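Local coordinates for putative methylthioribose-1-phosphate isomerase (Pyrococcus horikoshii OT3, PDB 6A34), which probably catalyses the interconversion of 5-methylthioribose 1-phosphate and 5-methylthioribulose 1-phosphate, an isomerisation in the methionine salvage pathway, at residues I3-K8 against V184-K189; Y25-R30 against K34-E39; D87-A92 against N111-L116; W197-R202 against N228-V233. All coordinates share one frame; numbering follows the deposited sequence.

Contact 1 (I3-K8 against V184-K189)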
loop_
_atom_site.group_PDB
_atom_site.type_symbol
_atom_site.label_atom_id
_atom_site.label_comp_id
_atom_site.label_asym_id
_atom_site.label_seq_id
_atom_site.Cartn_x
_atom_site.Cartn_y
_atom_site.Cartn_z
ATOM N N ILE A 3 -23.635 17.560 -23.226
ATOM C CA ILE A 3 -23.874 17.230 -21.849
ATOM C C ILE A 3 -25.277 16.610 -21.768
ATOM O O ILE A 3 -26.261 17.288 -22.040
ATOM C CB ILE A 3 -23.736 18.491 -20.963
ATOM C CG1 ILE A 3 -22.444 19.269 -21.243
ATOM C CG2 ILE A 3 -23.875 18.137 -19.496
ATOM C CD1 ILE A 3 -21.215 18.414 -21.393
ATOM N N ARG A 4 -25.332 15.325 -21.406
ATOM C CA ARG A 4 -26.533 14.521 -21.373
ATOM C C ARG A 4 -27.089 14.443 -19.945
ATOM O O ARG A 4 -28.249 14.052 -19.755
ATOM C CB ARG A 4 -26.243 13.102 -21.889
ATOM C CG ARG A 4 -25.834 13.034 -23.357
ATOM C CD ARG A 4 -25.234 11.696 -23.797
ATOM N NE ARG A 4 -23.985 11.325 -23.120
ATOM C CZ ARG A 4 -23.826 10.222 -22.385
ATOM N NH1 ARG A 4 -24.882 9.493 -22.031
ATOM N NH2 ARG A 4 -22.603 9.845 -22.027
ATOM N N TYR A 5 -26.261 14.755 -18.942
ATOM C CA TYR A 5 -26.665 14.622 -17.542
ATOM C C TYR A 5 -26.456 15.954 -16.812
ATOM O O TYR A 5 -25.577 16.716 -17.162
ATOM C CB TYR A 5 -25.919 13.476 -16.851
ATOM C CG TYR A 5 -26.186 12.097 -17.406
ATOM C CD1 TYR A 5 -27.354 11.412 -17.097
ATOM C CD2 TYR A 5 -25.256 11.464 -18.223
ATOM C CE1 TYR A 5 -27.597 10.142 -17.594
ATOM C CE2 TYR A 5 -25.486 10.204 -18.740
ATOM C CZ TYR A 5 -26.663 9.546 -18.426
ATOM O OH TYR A 5 -26.892 8.294 -18.908
ATOM N N THR A 6 -27.323 16.216 -15.826
ATOM C CA THR A 6 -27.148 17.267 -14.827
ATOM C C THR A 6 -26.424 16.675 -13.618
ATOM O O THR A 6 -26.440 15.463 -13.408
ATOM C CB THR A 6 -28.502 17.856 -14.394
ATOM O OG1 THR A 6 -29.193 16.802 -13.737
ATOM C CG2 THR A 6 -29.354 18.398 -15.531
ATOM N N PRO A 7 -25.766 17.506 -12.783
ATOM C CA PRO A 7 -25.162 17.031 -11.544
ATOM C C PRO A 7 -26.066 16.119 -10.724
ATOM O O PRO A 7 -25.595 15.111 -10.275
ATOM C CB PRO A 7 -24.892 18.326 -10.787
ATOM C CG PRO A 7 -24.556 19.293 -11.876
ATOM C CD PRO A 7 -25.497 18.932 -13.007
ATOM N N LYS A 8 -27.355 16.456 -10.623
ATOM C CA LYS A 8 -28.301 15.767 -9.728
ATOM C C LYS A 8 -28.661 14.399 -10.281
ATOM O O LYS A 8 -29.050 13.514 -9.528
ATOM C CB LYS A 8 -29.596 16.563 -9.526
ATOM C CG LYS A 8 -29.635 17.365 -8.229
ATOM C CD LYS A 8 -30.646 18.504 -8.209
ATOM C CE LYS A 8 -30.682 19.205 -6.864
ATOM N NZ LYS A 8 -31.442 20.480 -6.913
ATOM N N VAL A 184 -16.598 8.395 -13.989
ATOM C CA VAL A 184 -17.175 7.153 -13.517
ATOM C C VAL A 184 -18.670 7.329 -13.199
ATOM O O VAL A 184 -19.449 6.374 -13.374
ATOM C CB VAL A 184 -16.387 6.554 -12.343
ATOM C CG1 VAL A 184 -14.972 6.203 -12.759
ATOM C CG2 VAL A 184 -16.379 7.460 -11.128
ATOM N N ARG A 185 -19.096 8.527 -12.791
ATOM C CA ARG A 185 -20.563 8.749 -12.561
ATOM C C ARG A 185 -21.322 8.714 -13.905
ATOM O O ARG A 185 -22.313 8.039 -14.038
ATOM C CB ARG A 185 -20.786 10.028 -11.752
ATOM C CG ARG A 185 -20.512 9.821 -10.269
ATOM C CD ARG A 185 -20.507 11.136 -9.509
ATOM N NE ARG A 185 -20.588 10.885 -8.069
ATOM C CZ ARG A 185 -19.545 10.814 -7.256
ATOM N NH1 ARG A 185 -18.354 11.215 -7.676
ATOM N NH2 ARG A 185 -19.699 10.339 -6.025
ATOM N N VAL A 186 -20.779 9.347 -14.946
ATOM C CA VAL A 186 -21.418 9.296 -16.236
ATOM C C VAL A 186 -21.448 7.849 -16.747
ATOM O O VAL A 186 -22.474 7.381 -17.245
ATOM C CB VAL A 186 -20.733 10.238 -17.233
ATOM C CG1 VAL A 186 -21.256 10.015 -18.627
ATOM C CG2 VAL A 186 -20.898 11.685 -16.830
ATOM N N MET A 187 -20.321 7.138 -16.620
ATOM C CA MET A 187 -20.231 5.775 -17.063
ATOM C C MET A 187 -21.279 4.929 -16.323
ATOM O O MET A 187 -21.890 4.042 -16.924
ATOM C CB MET A 187 -18.824 5.198 -16.828
ATOM C CG MET A 187 -17.788 5.773 -17.760
ATOM S SD MET A 187 -16.151 5.029 -17.579
ATOM C CE MET A 187 -16.475 3.360 -18.160
ATOM N N HIS A 188 -21.450 5.172 -15.020
ATOM C CA HIS A 188 -22.358 4.355 -14.189
ATOM C C HIS A 188 -23.807 4.549 -14.664
ATOM O O HIS A 188 -24.550 3.587 -14.841
ATOM C CB HIS A 188 -22.188 4.677 -12.697
ATOM C CG HIS A 188 -23.194 4.011 -11.824
ATOM N ND1 HIS A 188 -23.161 2.661 -11.559
ATOM C CD2 HIS A 188 -24.265 4.492 -11.163
ATOM C CE1 HIS A 188 -24.158 2.340 -10.752
ATOM N NE2 HIS A 188 -24.852 3.435 -10.509
ATOM N N LYS A 189 -24.187 5.806 -14.885
ATOM C CA LYS A 189 -25.512 6.138 -15.419
ATOM C C LYS A 189 -25.719 5.467 -16.778
ATOM O O LYS A 189 -26.838 5.004 -17.075
ATOM C CB LYS A 189 -25.697 7.651 -15.617
ATOM C CG LYS A 189 -26.703 8.301 -14.686
ATOM C CD LYS A 189 -26.372 8.045 -13.228
ATOM C CE LYS A 189 -27.500 7.379 -12.473
ATOM N NZ LYS A 189 -27.206 7.335 -11.022
#
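Y5 and V186 have the closest CA atoms of the two segments, 7.6 Å apart, where the N-terminal loop passes the C-terminal end of helix 180-189; that spacing leaves the joining to side chains. The phenol of Y5 lies against the aliphatic root of K189, whose CB sits over one ring face, 3.5 Å from Y5 CZ, while K189 CG follows at 3.6 Å from Y5 CE1. K189 then bends at chi2 (56°) and chi3, which carries its ammonium end away from the ring. V186 CG1, anti to its backbone N (chi1 171°), reaches R4 NH2 at 3.7 Å and Y5 CE2 at 4.2 Å. Beyond the helix, D190 takes both polar ends, a salt bridge from R4 NH2 and a hydrogen bond with Y5 OH. Replacing Y5 by alanine would probably uncover the K189 methylenes and leave D190 OD1 without its phenol partner. The loop is thus attached by apolar contact on the helix flank, with charge and hydroxyl pairing gathered at D190 just past it.

Contact 2 (Y25-R30 against K34-E39)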
loop_
_atom_site.group_PDB
_atom_site.type_symbol
_atom_site.label_atom_id
_atom_site.label_comp_id
_atom_site.label_asym_id
_atom_site.label_seq_id
_atom_site.Cartn_x
_atom_site.Cartn_y
_atom_site.Cartn_z
ATOM N N TYR A 25 -21.874 25.980 3.803
ATOM C CA TYR A 25 -22.110 24.578 4.200
ATOM C C TYR A 25 -21.039 23.677 3.580
ATOM O O TYR A 25 -20.847 23.742 2.405
ATOM C CB TYR A 25 -23.487 24.102 3.733
ATOM C CG TYR A 25 -24.685 24.814 4.327
ATOM C CD1 TYR A 25 -25.056 26.083 3.902
ATOM C CD2 TYR A 25 -25.504 24.189 5.258
ATOM C CE1 TYR A 25 -26.174 26.727 4.411
ATOM C CE2 TYR A 25 -26.628 24.819 5.777
ATOM C CZ TYR A 25 -26.973 26.095 5.352
ATOM O OH TYR A 25 -28.079 26.729 5.854
ATOM N N MET A 26 -20.397 22.820 4.390
ATOM C CA MET A 26 -19.308 21.933 3.960
ATOM C C MET A 26 -19.565 20.509 4.462
ATOM O O MET A 26 -19.824 20.281 5.666
ATOM C CB MET A 26 -17.948 22.361 4.517
ATOM C CG MET A 26 -17.583 23.783 4.237
ATOM S SD MET A 26 -15.936 24.108 4.858
ATOM C CE MET A 26 -15.793 25.883 4.657
ATOM N N ILE A 27 -19.459 19.543 3.550
ATOM C CA ILE A 27 -19.324 18.178 3.977
ATOM C C ILE A 27 -18.117 18.122 4.918
ATOM O O ILE A 27 -17.114 18.756 4.639
ATOM C CB ILE A 27 -19.169 17.224 2.785
ATOM C CG1 ILE A 27 -20.450 17.183 1.957
ATOM C CG2 ILE A 27 -18.760 15.832 3.271
ATOM C CD1 ILE A 27 -20.293 16.448 0.651
ATOM N N ASN A 28 -18.258 17.432 6.058
ATOM C CA ASN A 28 -17.176 17.319 7.015
ATOM C C ASN A 28 -16.333 16.099 6.653
ATOM O O ASN A 28 -16.653 14.960 7.047
ATOM C CB ASN A 28 -17.643 17.201 8.466
ATOM C CG ASN A 28 -16.501 17.432 9.429
ATOM O OD1 ASN A 28 -15.364 17.037 9.155
ATOM N ND2 ASN A 28 -16.774 18.147 10.509
ATOM N N GLN A 29 -15.240 16.360 5.939
ATOM C CA GLN A 29 -14.393 15.306 5.382
ATOM C C GLN A 29 -13.481 14.729 6.477
ATOM O O GLN A 29 -12.849 13.705 6.236
ATOM C CB GLN A 29 -13.613 15.841 4.173
ATOM C CG GLN A 29 -14.516 16.322 3.028
ATOM C CD GLN A 29 -13.806 16.456 1.698
ATOM O OE1 GLN A 29 -13.012 15.593 1.324
ATOM N NE2 GLN A 29 -14.083 17.538 0.972
ATOM N N ARG A 30 -13.430 15.362 7.664
ATOM C CA ARG A 30 -12.711 14.794 8.820
ATOM C C ARG A 30 -13.504 13.663 9.481
ATOM O O ARG A 30 -12.917 12.834 10.119
ATOM C CB ARG A 30 -12.421 15.835 9.900
ATOM C CG ARG A 30 -11.316 16.808 9.531
ATOM C CD ARG A 30 -11.594 18.150 10.199
ATOM N NE ARG A 30 -11.921 18.030 11.616
ATOM C CZ ARG A 30 -11.017 17.900 12.585
ATOM N NH1 ARG A 30 -9.719 17.936 12.305
ATOM N NH2 ARG A 30 -11.421 17.727 13.832
ATOM N N LYS A 34 -16.860 7.265 8.792
ATOM C CA LYS A 34 -17.654 6.853 9.955
ATOM C C LYS A 34 -19.014 7.568 9.926
ATOM O O LYS A 34 -20.071 6.929 9.998
ATOM C CB LYS A 34 -16.813 7.136 11.205
ATOM C CG LYS A 34 -17.353 6.623 12.534
ATOM C CD LYS A 34 -16.550 7.167 13.711
ATOM C CE LYS A 34 -16.565 6.283 14.940
ATOM N NZ LYS A 34 -17.903 6.227 15.573
ATOM N N GLU A 35 -18.976 8.893 9.754
ATOM C CA GLU A 35 -20.156 9.763 9.842
ATOM C C GLU A 35 -20.153 10.763 8.682
ATOM O O GLU A 35 -19.122 11.378 8.382
ATOM C CB GLU A 35 -20.156 10.543 11.157
ATOM C CG GLU A 35 -21.404 11.388 11.371
ATOM C CD GLU A 35 -21.359 12.324 12.577
ATOM O OE1 GLU A 35 -20.370 12.262 13.324
ATOM O OE2 GLU A 35 -22.316 13.122 12.758
ATOM N N PHE A 36 -21.337 10.944 8.084
ATOM C CA PHE A 36 -21.629 11.926 7.045
ATOM C C PHE A 36 -22.372 13.126 7.658
ATOM O O PHE A 36 -23.516 13.002 8.039
ATOM C CB PHE A 36 -22.468 11.261 5.950
ATOM C CG PHE A 36 -22.874 12.161 4.813
ATOM C CD1 PHE A 36 -22.076 13.224 4.414
ATOM C CD2 PHE A 36 -24.053 11.936 4.122
ATOM C CE1 PHE A 36 -22.453 14.038 3.355
ATOM C CE2 PHE A 36 -24.427 12.756 3.067
ATOM C CZ PHE A 36 -23.616 13.795 2.674
ATOM N N LYS A 37 -21.732 14.298 7.671
ATOM C CA LYS A 37 -22.277 15.481 8.291
ATOM C C LYS A 37 -21.889 16.737 7.507
ATOM O O LYS A 37 -20.725 16.930 7.125
ATOM C CB LYS A 37 -21.755 15.629 9.716
ATOM C CG LYS A 37 -22.513 16.629 10.578
ATOM C CD LYS A 37 -21.997 16.657 11.997
ATOM C CE LYS A 37 -22.548 17.796 12.823
ATOM N NZ LYS A 37 -23.155 17.282 14.075
ATOM N N VAL A 38 -22.895 17.591 7.304
ATOM C CA VAL A 38 -22.764 18.890 6.690
ATOM C C VAL A 38 -22.700 19.951 7.791
ATOM O O VAL A 38 -23.680 20.174 8.475
ATOM C CB VAL A 38 -23.937 19.148 5.732
ATOM C CG1 VAL A 38 -23.727 20.438 4.957
ATOM C CG2 VAL A 38 -24.149 17.974 4.789
ATOM N N GLU A 39 -21.523 20.548 7.975
ATOM C CA GLU A 39 -21.318 21.637 8.906
ATOM C C GLU A 39 -21.928 22.908 8.295
ATOM O O GLU A 39 -21.996 23.016 7.067
ATOM C CB GLU A 39 -19.832 21.865 9.197
ATOM C CG GLU A 39 -19.118 20.712 9.891
ATOM C CD GLU A 39 -19.725 20.171 11.180
ATOM O OE1 GLU A 39 -20.589 20.861 11.786
ATOM O OE2 GLU A 39 -19.336 19.041 11.565
HETATM O O HOH W 1 -18.989 13.889 7.018
#
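Backbone hydrogen bonds come first: M26 and E39 form an antiparallel hydrogen-bonded pair, with M26 N to E39 O at 3.1 Å and E39 N to M26 O at 2.9 Å. I27 and V38 follow as a non-hydrogen-bonded pair, and N28 N then donates to K37 O at 2.7 Å. This is the beta hairpin of strands 23-27 and 38-41, two neighbours in a three-stranded antiparallel sheet. Among side-chain bonds, N28 ND2 donates to the anti side of E39 OE2 at 2.9 Å, amide and carboxylate planes 75° apart. N28 holds CG opposite its own N (chi1 -166°), which directs the amide to E39. The other end of that amide, N28 OD1, accepts from R30 N in an Asx turn, which fixes the amide's rotation. A water joins N28 O, E35 O and K37 N where the two segments diverge. Of the apolar contacts, I27 CG1 meets the edge of the F36 ring, 4.0 Å from F36 CE1, and Y25 CB touches V38 CG1 at 3.9 Å.

Contact 3 (D87-A92 against N111-L116)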
loop_
_atom_site.group_PDB
_atom_site.type_symbol
_atom_site.label_atom_id
_atom_site.label_comp_id
_atom_site.label_asym_id
_atom_site.label_seq_id
_atom_site.Cartn_x
_atom_site.Cartn_y
_atom_site.Cartn_z
ATOM N N ASP A 87 -12.329 48.065 4.238
ATOM C CA ASP A 87 -11.337 47.758 5.270
ATOM C C ASP A 87 -11.619 46.352 5.788
ATOM O O ASP A 87 -10.714 45.543 5.859
ATOM C CB ASP A 87 -11.301 48.769 6.427
ATOM C CG ASP A 87 -10.712 50.134 6.060
ATOM O OD1 ASP A 87 -10.305 50.321 4.878
ATOM O OD2 ASP A 87 -10.686 51.021 6.954
ATOM N N GLY A 88 -12.885 46.091 6.138
ATOM C CA GLY A 88 -13.323 44.773 6.625
ATOM C C GLY A 88 -13.084 43.687 5.590
ATOM O O GLY A 88 -12.659 42.587 5.924
ATOM N N PHE A 89 -13.340 44.014 4.320
ATOM C CA PHE A 89 -13.147 43.077 3.242
ATOM C C PHE A 89 -11.669 42.664 3.137
ATOM O O PHE A 89 -11.352 41.485 2.949
ATOM C CB PHE A 89 -13.611 43.672 1.918
ATOM C CG PHE A 89 -13.207 42.829 0.740
ATOM C CD1 PHE A 89 -11.972 43.013 0.140
ATOM C CD2 PHE A 89 -14.047 41.831 0.267
ATOM C CE1 PHE A 89 -11.588 42.212 -0.921
ATOM C CE2 PHE A 89 -13.681 41.061 -0.821
ATOM C CZ PHE A 89 -12.440 41.236 -1.396
ATOM N N GLU A 90 -10.772 43.651 3.204
ATOM C CA GLU A 90 -9.329 43.401 3.229
ATOM C C GLU A 90 -8.979 42.518 4.439
ATOM O O GLU A 90 -8.273 41.530 4.300
ATOM C CB GLU A 90 -8.554 44.722 3.232
ATOM C CG GLU A 90 -7.504 44.799 2.137
ATOM C CD GLU A 90 -6.302 43.874 2.291
ATOM O OE1 GLU A 90 -5.865 43.659 3.436
ATOM O OE2 GLU A 90 -5.790 43.386 1.264
ATOM N N LYS A 91 -9.483 42.842 5.633
ATOM C CA LYS A 91 -9.215 41.976 6.779
ATOM C C LYS A 91 -9.665 40.537 6.481
ATOM O O LYS A 91 -8.944 39.581 6.770
ATOM C CB LYS A 91 -9.913 42.456 8.048
ATOM C CG LYS A 91 -9.141 43.494 8.850
ATOM C CD LYS A 91 -9.929 44.033 10.045
ATOM C CE LYS A 91 -9.149 45.052 10.857
ATOM N NZ LYS A 91 -8.619 46.141 10.000
ATOM N N ALA A 92 -10.859 40.389 5.894
ATOM C CA ALA A 92 -11.429 39.091 5.653
ATOM C C ALA A 92 -10.613 38.339 4.579
ATOM O O ALA A 92 -10.400 37.139 4.684
ATOM C CB ALA A 92 -12.886 39.244 5.291
ATOM N N ASN A 111 -7.920 36.232 -4.853
ATOM C CA ASN A 111 -7.376 37.279 -5.692
ATOM C C ASN A 111 -8.340 37.689 -6.812
ATOM O O ASN A 111 -8.346 38.833 -7.233
ATOM C CB ASN A 111 -6.044 36.866 -6.316
ATOM C CG ASN A 111 -4.917 37.649 -5.698
ATOM O OD1 ASN A 111 -4.410 37.285 -4.635
ATOM N ND2 ASN A 111 -4.591 38.771 -6.322
ATOM N N ARG A 112 -9.063 36.727 -7.369
ATOM C CA ARG A 112 -10.075 36.982 -8.396
ATOM C C ARG A 112 -11.158 37.942 -7.857
ATOM O O ARG A 112 -11.633 38.811 -8.586
ATOM C CB ARG A 112 -10.708 35.654 -8.809
ATOM C CG ARG A 112 -11.796 35.765 -9.866
ATOM C CD ARG A 112 -12.241 34.396 -10.359
ATOM N NE ARG A 112 -13.465 34.459 -11.153
ATOM C CZ ARG A 112 -13.946 33.436 -11.811
ATOM N NH1 ARG A 112 -13.355 32.259 -11.670
ATOM N NH2 ARG A 112 -14.995 33.579 -12.606
ATOM N N ILE A 113 -11.543 37.765 -6.585
ATOM C CA ILE A 113 -12.594 38.583 -5.976
ATOM C C ILE A 113 -12.031 39.951 -5.553
ATOM O O ILE A 113 -12.571 40.980 -5.935
ATOM C CB ILE A 113 -13.242 37.820 -4.821
ATOM C CG1 ILE A 113 -13.948 36.578 -5.375
ATOM C CG2 ILE A 113 -14.162 38.746 -4.027
ATOM C CD1 ILE A 113 -14.666 35.772 -4.332
ATOM N N LYS A 114 -10.973 39.935 -4.745
ATOM C CA LYS A 114 -10.130 41.090 -4.433
ATOM C C LYS A 114 -9.981 42.013 -5.663
ATOM O O LYS A 114 -10.309 43.196 -5.584
ATOM C CB LYS A 114 -8.791 40.566 -3.906
ATOM C CG LYS A 114 -7.638 41.555 -3.845
ATOM C CD LYS A 114 -7.734 42.545 -2.714
ATOM C CE LYS A 114 -6.370 43.006 -2.233
ATOM N NZ LYS A 114 -6.510 44.004 -1.146
ATOM N N LYS A 115 -9.524 41.462 -6.797
ATOM C CA LYS A 115 -9.223 42.246 -7.990
ATOM C C LYS A 115 -10.518 42.835 -8.566
ATOM O O LYS A 115 -10.531 43.964 -9.017
ATOM C CB LYS A 115 -8.530 41.404 -9.073
ATOM C CG LYS A 115 -7.539 42.139 -9.978
ATOM C CD LYS A 115 -7.662 43.668 -9.960
ATOM C CE LYS A 115 -6.488 44.413 -10.562
ATOM N NZ LYS A 115 -6.812 44.912 -11.921
ATOM N N LEU A 116 -11.601 42.058 -8.584
ATOM C CA LEU A 116 -12.922 42.554 -9.053
ATOM C C LEU A 116 -13.397 43.745 -8.193
ATOM O O LEU A 116 -13.919 44.702 -8.720
ATOM C CB LEU A 116 -13.927 41.403 -9.002
ATOM C CG LEU A 116 -15.324 41.715 -9.508
ATOM C CD1 LEU A 116 -15.328 41.784 -11.024
ATOM C CD2 LEU A 116 -16.320 40.682 -9.009
#
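F89 carries its CG anti to the backbone N (chi1 170°), and this sends the ring across to the facing helix, where its edge meets I113 and K114. K114 likewise has CG anti to N, then bends at chi2 (75°), bringing NZ to a carboxylate that E90 delivers through its own bend at chi2. The segments run nearly antiparallel, their N-to-C directions 164° apart, with axes 11.5 Å apart, a gap spanned by these long side chains. F89 CZ lies 3.8 Å from K114 CA, so the rim of the ring abuts the backbone itself; F89 CE2 touches I113 CG2 at 4.0 Å. Beside this, K114 NZ donates to the anti lone pair of E90 OE2 at 2.6 Å in a salt bridge, and K114 also makes a cation-pi contact with Y93. L70 of helix 59-76 touches both F89 and I113, extending the apolar side of this helical-bundle contact. With alanine at E90, the K114 ammonium is likely to lose this close counter-charge and its chain to turn more freely. The chemistry is therefore divided: a buried aromatic edge fills the interval between the helices, and an ion pair spans their more exposed margin.

Contact 4 (W197-R202 against N228-V233)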
loop_
_atom_site.group_PDB
_atom_site.type_symbol
_atom_site.label_atom_id
_atom_site.label_comp_id
_atom_site.label_asym_id
_atom_site.label_seq_id
_atom_site.Cartn_x
_atom_site.Cartn_y
_atom_site.Cartn_z
ATOM N N TRP A 197 -12.426 -0.662 -9.490
ATOM C CA TRP A 197 -11.381 -0.952 -8.500
ATOM C C TRP A 197 -10.886 0.356 -7.889
ATOM O O TRP A 197 -10.565 1.321 -8.636
ATOM C CB TRP A 197 -10.187 -1.667 -9.131
ATOM C CG TRP A 197 -10.512 -2.981 -9.741
ATOM C CD1 TRP A 197 -10.757 -3.222 -11.051
ATOM C CD2 TRP A 197 -10.621 -4.241 -9.064
ATOM N NE1 TRP A 197 -10.989 -4.556 -11.236
ATOM C CE2 TRP A 197 -10.904 -5.205 -10.041
ATOM C CE3 TRP A 197 -10.480 -4.648 -7.731
ATOM C CZ2 TRP A 197 -11.040 -6.559 -9.742
ATOM C CZ3 TRP A 197 -10.634 -5.984 -7.425
ATOM C CH2 TRP A 197 -10.916 -6.929 -8.418
ATOM N N LEU A 198 -10.750 0.348 -6.562
ATOM C CA LEU A 198 -10.231 1.472 -5.779
ATOM C C LEU A 198 -8.996 1.039 -4.992
ATOM O O LEU A 198 -9.118 0.241 -4.052
ATOM C CB LEU A 198 -11.297 1.944 -4.789
ATOM C CG LEU A 198 -12.588 2.424 -5.429
ATOM C CD1 LEU A 198 -13.606 2.787 -4.333
ATOM C CD2 LEU A 198 -12.315 3.599 -6.358
ATOM N N ASP A 199 -7.832 1.592 -5.360
ATOM C CA ASP A 199 -6.613 1.464 -4.569
ATOM C C ASP A 199 -6.851 2.232 -3.269
ATOM O O ASP A 199 -7.288 3.384 -3.318
ATOM C CB ASP A 199 -5.402 2.058 -5.288
ATOM C CG ASP A 199 -4.943 1.336 -6.549
ATOM O OD1 ASP A 199 -5.352 0.191 -6.774
ATOM O OD2 ASP A 199 -4.149 1.940 -7.299
ATOM N N GLU A 200 -6.539 1.623 -2.120
ATOM C CA GLU A 200 -6.763 2.286 -0.834
ATOM C C GLU A 200 -5.954 3.586 -0.748
ATOM O O GLU A 200 -6.419 4.549 -0.110
ATOM C CB GLU A 200 -6.499 1.332 0.331
ATOM C CG GLU A 200 -5.084 0.771 0.441
ATOM C CD GLU A 200 -4.904 -0.074 1.705
ATOM O OE1 GLU A 200 -5.915 -0.219 2.424
ATOM O OE2 GLU A 200 -3.756 -0.562 1.996
ATOM N N THR A 201 -4.739 3.572 -1.337
ATOM C CA THR A 201 -3.829 4.719 -1.509
ATOM C C THR A 201 -3.175 5.172 -0.193
ATOM O O THR A 201 -3.428 6.280 0.333
ATOM C CB THR A 201 -4.528 5.890 -2.207
ATOM O OG1 THR A 201 -5.351 5.382 -3.260
ATOM C CG2 THR A 201 -3.530 6.858 -2.805
ATOM N N ARG A 202 -2.287 4.318 0.311
ATOM C CA ARG A 202 -1.400 4.641 1.402
ATOM C C ARG A 202 -0.439 5.730 0.931
ATOM O O ARG A 202 -0.177 5.831 -0.264
ATOM C CB ARG A 202 -0.605 3.405 1.853
ATOM C CG ARG A 202 -1.335 2.499 2.839
ATOM C CD ARG A 202 -1.465 3.088 4.235
ATOM N NE ARG A 202 -0.202 3.124 4.947
ATOM C CZ ARG A 202 -0.002 3.767 6.086
ATOM N NH1 ARG A 202 -0.934 4.585 6.558
ATOM N NH2 ARG A 202 1.140 3.582 6.727
ATOM N N ASN A 228 -0.670 -2.810 -3.297
ATOM C CA ASN A 228 0.068 -3.985 -3.685
ATOM C C ASN A 228 -0.717 -4.827 -4.685
ATOM O O ASN A 228 -0.134 -5.556 -5.463
ATOM C CB ASN A 228 0.400 -4.879 -2.472
ATOM C CG ASN A 228 1.670 -4.458 -1.768
ATOM O OD1 ASN A 228 2.582 -3.902 -2.402
ATOM N ND2 ASN A 228 1.744 -4.730 -0.480
ATOM N N ALA A 229 -2.040 -4.809 -4.618
ATOM C CA ALA A 229 -2.776 -5.757 -5.435
ATOM C C ALA A 229 -3.107 -5.186 -6.815
ATOM O O ALA A 229 -3.746 -5.872 -7.632
ATOM C CB ALA A 229 -4.060 -6.147 -4.710
ATOM N N ALA A 230 -2.786 -3.921 -7.093
ATOM C CA ALA A 230 -3.280 -3.375 -8.398
ATOM C C ALA A 230 -2.627 -4.144 -9.553
ATOM O O ALA A 230 -3.242 -4.401 -10.573
ATOM C CB ALA A 230 -3.042 -1.892 -8.488
ATOM N N ALA A 231 -1.369 -4.543 -9.372
ATOM C CA ALA A 231 -0.637 -5.241 -10.427
ATOM C C ALA A 231 -1.268 -6.606 -10.641
ATOM O O ALA A 231 -1.361 -7.078 -11.721
ATOM C CB ALA A 231 0.792 -5.392 -10.027
ATOM N N PHE A 232 -1.722 -7.209 -9.540
ATOM C CA PHE A 232 -2.319 -8.516 -9.563
ATOM C C PHE A 232 -3.644 -8.471 -10.331
ATOM O O PHE A 232 -3.897 -9.258 -11.246
ATOM C CB PHE A 232 -2.533 -9.031 -8.138
ATOM C CG PHE A 232 -3.153 -10.405 -8.120
ATOM C CD1 PHE A 232 -2.369 -11.531 -8.315
ATOM C CD2 PHE A 232 -4.528 -10.560 -7.983
ATOM C CE1 PHE A 232 -2.934 -12.796 -8.300
ATOM C CE2 PHE A 232 -5.103 -11.824 -8.008
ATOM C CZ PHE A 232 -4.297 -12.939 -8.144
ATOM N N VAL A 233 -4.496 -7.512 -9.999
ATOM C CA VAL A 233 -5.767 -7.484 -10.665
ATOM C C VAL A 233 -5.579 -7.158 -12.149
ATOM O O VAL A 233 -6.403 -7.594 -12.955
ATOM C CB VAL A 233 -6.806 -6.592 -9.971
ATOM C CG1 VAL A 233 -6.992 -7.042 -8.536
ATOM C CG2 VAL A 233 -6.491 -5.118 -10.030
#
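A230 and V233, one turn apart on helix 230-235, meet strand 193-199 in a helix-on-sheet contact of the Rossmann-like domain, whose parallel strands include 193-199 and 161-165. At the start of the segment N228 looks to the dimer: its ND2 is hydrogen-bonded to R202 O of the second subunit. A230 comes next and stands closest to the strand backbone, its CA 7.0 Å from that of D199. Its methyl, A230 CB, lies 3.6 Å from D199 OD1, an oxygen that is buried here without a polar partner in the model, whereas D199 OD2 is hydrogen-bonded to H166 ND1. D199 also lies about 7 Å, side chain to side chain, from C167, predicted to stabilise the transition state, so this end of the strand approaches the probable active site. The helix turn that follows is closed by V233 N bonding to A229 O at 3.0 Å. V233 supplies the main apolar contact: CG1, anti to the carbonyl carbon (chi1 -57°), is set over a face of the W197 indole, whose NE1 is anchored on F238 O. The fit is a CH-pi contact: V233 CG1 stands 4.0 Å from the centroid of the W197 six-membered ring, 17° off the ring normal.

In the fold
Contact 4 is the buried member of the set, with all four touching residues enclosed; the other three are partly buried. Contacts 1 and 4 use successive elements, helix 180-189 and strand 193-199, yet their nearest atoms stay about 7 Å apart. Chemistry follows place: contact 4 pairs helix and sheet through methyl groups beside the subunit interface, contact 1 fastens the N-terminal loop to a helix flank, and contact 2 alone joins strands through backbone hydrogen bonds. Contact 3, helix against helix, alone closes with a salt bridge between its segments. Contacts 3 and 4 lie on opposite sides of the chain's centre, their own centres about 44 Å apart.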